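Local coordinates for protein ferritin (Mycoplasma penetrans, PDB 7DIE) that probably takes up iron, oxidises it and stores it as ferric iron inside a shell of 24 subunits, as ferritins do, at residues 23-34 with 49-60. Numbering follows the deposited sequence.
Sequences ELCAANLYFHLA and FVKMGSDKQSAH. With FE (Fe (III) ion), chain G.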
loop_
_atom_site.group_PDB
_atom_site.type_symbol
_atom_site.label_atom_id
_atom_site.label_comp_id
_atom_site.label_asym_id
_atom_site.label_seq_id
_atom_site.Cartn_x
_atom_site.Cartn_y
_atom_site.Cartn_z
ATOM N N GLU A 23 -28.623 -32.258 25.875
ATOM C CA GLU A 23 -28.383 -31.183 24.899
ATOM C C GLU A 23 -28.815 -31.600 23.495
ATOM O O GLU A 23 -29.338 -30.782 22.724
ATOM C CB GLU A 23 -26.904 -30.787 24.889
ATOM C CG GLU A 23 -26.355 -30.320 26.251
ATOM C CD GLU A 23 -26.547 -28.826 26.483
ATOM O OE1 GLU A 23 -27.390 -28.201 25.791
ATOM O OE2 GLU A 23 -25.844 -28.275 27.358
ATOM N N LEU A 24 -28.578 -32.863 23.134
ATOM C CA LEU A 24 -29.021 -33.365 21.837
ATOM C C LEU A 24 -30.538 -33.466 21.781
ATOM O O LEU A 24 -31.145 -33.240 20.730
ATOM C CB LEU A 24 -28.379 -34.734 21.559
ATOM C CG LEU A 24 -28.813 -35.477 20.290
ATOM C CD1 LEU A 24 -28.603 -34.600 19.047
ATOM C CD2 LEU A 24 -28.044 -36.820 20.172
ATOM N N CYS A 25 -31.172 -33.813 22.900
ATOM C CA CYS A 25 -32.628 -33.833 22.903
ATOM C C CYS A 25 -33.163 -32.442 22.592
ATOM O O CYS A 25 -34.091 -32.281 21.784
ATOM C CB CYS A 25 -33.138 -34.345 24.258
ATOM S SG CYS A 25 -34.936 -34.474 24.358
ATOM N N ALA A 26 -32.531 -31.415 23.170
ATOM C CA ALA A 26 -32.904 -30.032 22.894
ATOM C C ALA A 26 -32.680 -29.691 21.431
ATOM O O ALA A 26 -33.553 -29.109 20.783
ATOM C CB ALA A 26 -32.110 -29.080 23.796
ATOM N N ALA A 27 -31.507 -30.050 20.894
ATOM C CA ALA A 27 -31.230 -29.807 19.476
ATOM C C ALA A 27 -32.283 -30.463 18.601
ATOM O O ALA A 27 -32.843 -29.828 17.697
ATOM C CB ALA A 27 -29.837 -30.335 19.104
ATOM N N ASN A 28 -32.552 -31.749 18.857
ATOM C CA ASN A 28 -33.562 -32.488 18.107
ATOM C C ASN A 28 -34.923 -31.821 18.198
ATOM O O ASN A 28 -35.640 -31.728 17.196
ATOM C CB ASN A 28 -33.644 -33.931 18.622
ATOM C CG ASN A 28 -32.487 -34.778 18.132
ATOM O OD1 ASN A 28 -31.897 -34.471 17.097
ATOM N ND2 ASN A 28 -32.165 -35.859 18.858
ATOM N N LEU A 29 -35.311 -31.381 19.393
ATOM C CA LEU A 29 -36.584 -30.676 19.531
ATOM C C LEU A 29 -36.581 -29.374 18.741
ATOM O O LEU A 29 -37.554 -29.057 18.036
ATOM C CB LEU A 29 -36.895 -30.414 21.013
ATOM C CG LEU A 29 -38.189 -29.601 21.181
ATOM C CD1 LEU A 29 -39.424 -30.412 20.748
ATOM C CD2 LEU A 29 -38.354 -29.070 22.597
ATOM N N TYR A 30 -35.482 -28.615 18.811
ATOM C CA TYR A 30 -35.456 -27.309 18.146
ATOM C C TYR A 30 -35.517 -27.450 16.628
ATOM O O TYR A 30 -36.159 -26.636 15.948
ATOM C CB TYR A 30 -34.213 -26.506 18.578
ATOM C CG TYR A 30 -34.197 -26.213 20.068
ATOM C CD1 TYR A 30 -35.381 -26.225 20.803
ATOM C CD2 TYR A 30 -33.000 -25.960 20.753
ATOM C CE1 TYR A 30 -35.384 -25.982 22.182
ATOM C CE2 TYR A 30 -32.991 -25.712 22.134
ATOM C CZ TYR A 30 -34.198 -25.731 22.839
ATOM O OH TYR A 30 -34.234 -25.501 24.200
ATOM N N PHE A 31 -34.866 -28.468 16.064
ATOM C CA PHE A 31 -34.993 -28.647 14.619
ATOM C C PHE A 31 -36.417 -29.052 14.249
ATOM O O PHE A 31 -36.941 -28.620 13.217
ATOM C CB PHE A 31 -33.968 -29.672 14.119
ATOM C CG PHE A 31 -32.544 -29.171 14.182
ATOM C CD1 PHE A 31 -32.189 -27.976 13.568
ATOM C CD2 PHE A 31 -31.575 -29.878 14.877
ATOM C CE1 PHE A 31 -30.882 -27.497 13.619
ATOM C CE2 PHE A 31 -30.269 -29.410 14.947
ATOM C CZ PHE A 31 -29.921 -28.210 14.310
ATOM N N HIS A 32 -37.058 -29.888 15.073
ATOM C CA HIS A 32 -38.479 -30.174 14.875
ATOM C C HIS A 32 -39.308 -28.893 14.952
ATOM O O HIS A 32 -40.117 -28.598 14.055
ATOM C CB HIS A 32 -38.951 -31.197 15.919
ATOM C CG HIS A 32 -40.436 -31.391 15.949
ATOM N ND1 HIS A 32 -41.135 -32.004 14.926
ATOM C CD2 HIS A 32 -41.358 -31.044 16.880
ATOM C CE1 HIS A 32 -42.422 -32.021 15.227
ATOM N NE2 HIS A 32 -42.583 -31.459 16.410
ATOM N N LEU A 33 -39.098 -28.105 16.009
ATOM C CA LEU A 33 -39.859 -26.874 16.204
ATOM C C LEU A 33 -39.587 -25.860 15.101
ATOM O O LEU A 33 -40.448 -25.026 14.801
ATOM C CB LEU A 33 -39.533 -26.285 17.574
ATOM C CG LEU A 33 -40.035 -27.115 18.764
ATOM C CD1 LEU A 33 -39.866 -26.340 20.069
ATOM C CD2 LEU A 33 -41.486 -27.556 18.569
ATOM N N ALA A 34 -38.400 -25.898 14.492
ATOM C CA ALA A 34 -38.160 -25.039 13.335
ATOM C C ALA A 34 -39.137 -25.364 12.208
ATOM O O ALA A 34 -39.746 -24.466 11.625
ATOM C CB ALA A 34 -36.712 -25.177 12.861
ATOM N N PHE A 49 -34.986 -21.199 15.758
ATOM C CA PHE A 49 -34.827 -22.557 16.264
ATOM C C PHE A 49 -33.686 -23.272 15.561
ATOM O O PHE A 49 -32.975 -24.066 16.183
ATOM C CB PHE A 49 -36.135 -23.329 16.132
ATOM C CG PHE A 49 -37.080 -23.064 17.259
ATOM C CD1 PHE A 49 -36.712 -23.364 18.571
ATOM C CD2 PHE A 49 -38.313 -22.474 17.028
ATOM C CE1 PHE A 49 -37.579 -23.095 19.625
ATOM C CE2 PHE A 49 -39.190 -22.206 18.078
ATOM C CZ PHE A 49 -38.819 -22.515 19.379
ATOM N N VAL A 50 -33.476 -22.997 14.272
ATOM C CA VAL A 50 -32.322 -23.599 13.604
ATOM C C VAL A 50 -31.034 -23.119 14.260
ATOM O O VAL A 50 -30.093 -23.898 14.470
ATOM C CB VAL A 50 -32.337 -23.288 12.095
ATOM C CG1 VAL A 50 -31.019 -23.731 11.473
ATOM C CG2 VAL A 50 -33.497 -24.011 11.417
ATOM N N LYS A 51 -30.972 -21.828 14.587
ATOM C CA LYS A 51 -29.787 -21.291 15.248
ATOM C C LYS A 51 -29.579 -21.945 16.607
ATOM O O LYS A 51 -28.453 -22.322 16.954
ATOM C CB LYS A 51 -29.914 -19.781 15.396
ATOM C CG LYS A 51 -28.739 -19.124 16.144
ATOM C CD LYS A 51 -29.047 -17.669 16.487
ATOM C CE LYS A 51 -28.061 -17.117 17.522
ATOM N NZ LYS A 51 -28.227 -15.637 17.755
ATOM N N MET A 52 -30.656 -22.111 17.379
ATOM C CA MET A 52 -30.522 -22.713 18.706
ATOM C C MET A 52 -30.044 -24.157 18.603
ATOM O O MET A 52 -29.152 -24.581 19.347
ATOM C CB MET A 52 -31.856 -22.648 19.464
ATOM C CG MET A 52 -32.354 -21.249 19.804
ATOM S SD MET A 52 -31.219 -20.290 20.811
ATOM C CE MET A 52 -31.235 -21.198 22.354
ATOM N N GLY A 53 -30.639 -24.935 17.693
ATOM C CA GLY A 53 -30.216 -26.318 17.539
ATOM C C GLY A 53 -28.791 -26.432 17.029
ATOM O O GLY A 53 -28.028 -27.294 17.477
ATOM N N SER A 54 -28.411 -25.567 16.082
ATOM C CA SER A 54 -27.036 -25.599 15.587
ATOM C C SER A 54 -26.053 -25.240 16.692
ATOM O O SER A 54 -24.962 -25.821 16.771
ATOM C CB SER A 54 -26.876 -24.653 14.395
ATOM O OG SER A 54 -27.768 -25.040 13.359
ATOM N N ASP A 55 -26.412 -24.282 17.554
ATOM C CA ASP A 55 -25.533 -23.925 18.664
ATOM C C ASP A 55 -25.367 -25.088 19.638
ATOM O O ASP A 55 -24.262 -25.340 20.139
ATOM C CB ASP A 55 -26.069 -22.695 19.405
ATOM C CG ASP A 55 -25.359 -22.465 20.732
ATOM O OD1 ASP A 55 -24.165 -22.112 20.692
ATOM O OD2 ASP A 55 -25.977 -22.650 21.809
ATOM N N LYS A 56 -26.453 -25.808 19.928
ATOM C CA LYS A 56 -26.308 -26.988 20.784
ATOM C C LYS A 56 -25.288 -27.955 20.193
ATOM O O LYS A 56 -24.463 -28.520 20.917
ATOM C CB LYS A 56 -27.652 -27.702 20.976
ATOM C CG LYS A 56 -28.699 -26.907 21.769
ATOM C CD LYS A 56 -28.159 -26.470 23.137
ATOM C CE LYS A 56 -29.263 -25.859 24.031
ATOM N NZ LYS A 56 -28.726 -25.513 25.401
ATOM N N GLN A 57 -25.315 -28.146 18.871
ATOM C CA GLN A 57 -24.340 -29.044 18.246
ATOM C C GLN A 57 -22.928 -28.480 18.344
ATOM O O GLN A 57 -21.996 -29.167 18.774
ATOM C CB GLN A 57 -24.685 -29.276 16.779
ATOM C CG GLN A 57 -26.045 -29.904 16.496
ATOM C CD GLN A 57 -26.387 -29.811 15.020
ATOM O OE1 GLN A 57 -26.034 -28.835 14.365
ATOM N NE2 GLN A 57 -27.042 -30.835 14.485
ATOM N N SER A 58 -22.742 -27.239 17.906
ATOM C CA SER A 58 -21.393 -26.741 17.687
ATOM C C SER A 58 -20.722 -26.265 18.961
ATOM O O SER A 58 -19.485 -26.217 19.022
ATOM C CB SER A 58 -21.431 -25.599 16.664
ATOM O OG SER A 58 -22.064 -24.470 17.240
ATOM N N ALA A 59 -21.491 -25.900 19.979
ATOM C CA ALA A 59 -20.905 -25.355 21.196
ATOM C C ALA A 59 -21.075 -26.262 22.408
ATOM O O ALA A 59 -20.163 -26.350 23.224
ATOM C CB ALA A 59 -21.510 -23.983 21.510
ATOM N N HIS A 60 -22.209 -26.956 22.539
ATOM C CA HIS A 60 -22.453 -27.765 23.740
ATOM C C HIS A 60 -21.994 -29.203 23.542
ATOM O O HIS A 60 -21.084 -29.671 24.232
ATOM C CB HIS A 60 -23.940 -27.729 24.103
ATOM C CG HIS A 60 -24.425 -26.363 24.482
ATOM N ND1 HIS A 60 -24.861 -26.054 25.752
ATOM C CD2 HIS A 60 -24.520 -25.220 23.761
ATOM C CE1 HIS A 60 -25.223 -24.782 25.794
ATOM N NE2 HIS A 60 -25.013 -24.248 24.603
HETATM FE FE FE G . -25.602 -22.062 23.994
HETATM O O HOH W 1 -23.496 -21.421 23.082
#
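Phe49 lays one ring face on Leu33, whose CB stands 3.9 Å from the ring centroid. Phe49 CB abuts Ala34 CB, and Phe49 CD1 meets Tyr30 CD1. Val50 CG2 touches Ala34 CB at 3.7 Å. Met52 CB packs on Tyr30 CD2. Gly53 lets the helices close in, its CA 4.1 Å from that of Ala27. Phe31 is a knob among Val50, Gly53, Ser54 and Gln57, with Gly53 CA in CH-pi contact over its ring face. Asp55 OD2 binds iron. Lys56 is a knob among Glu23, Ala26, Ala27 and Tyr30. A bend at chi2 (-55°) carries its NZ to a salt bridge with Glu23 OE1 (3.0 Å), on the syn lone pair; Glu102 is a second partner. His60 ND1 donates to Glu23 OE2 (2.9 Å), from above the carboxylate plane; OE2 also accepts from His19 NE2. His60 NE2 binds the same iron at 2.3 Å, with Asp134 and Asp138 of helix 122-150 and water. Glu23 is thus second-shell, and its bent bond (146°) probably limits ring rotation. The segments run antiparallel (160°) in helices 10-39 and 43-70, the first pair of the ferritin four-helix bundle. Helix 91-118 packs against Phe49, and helix 122-150 against Tyr30 and Met52.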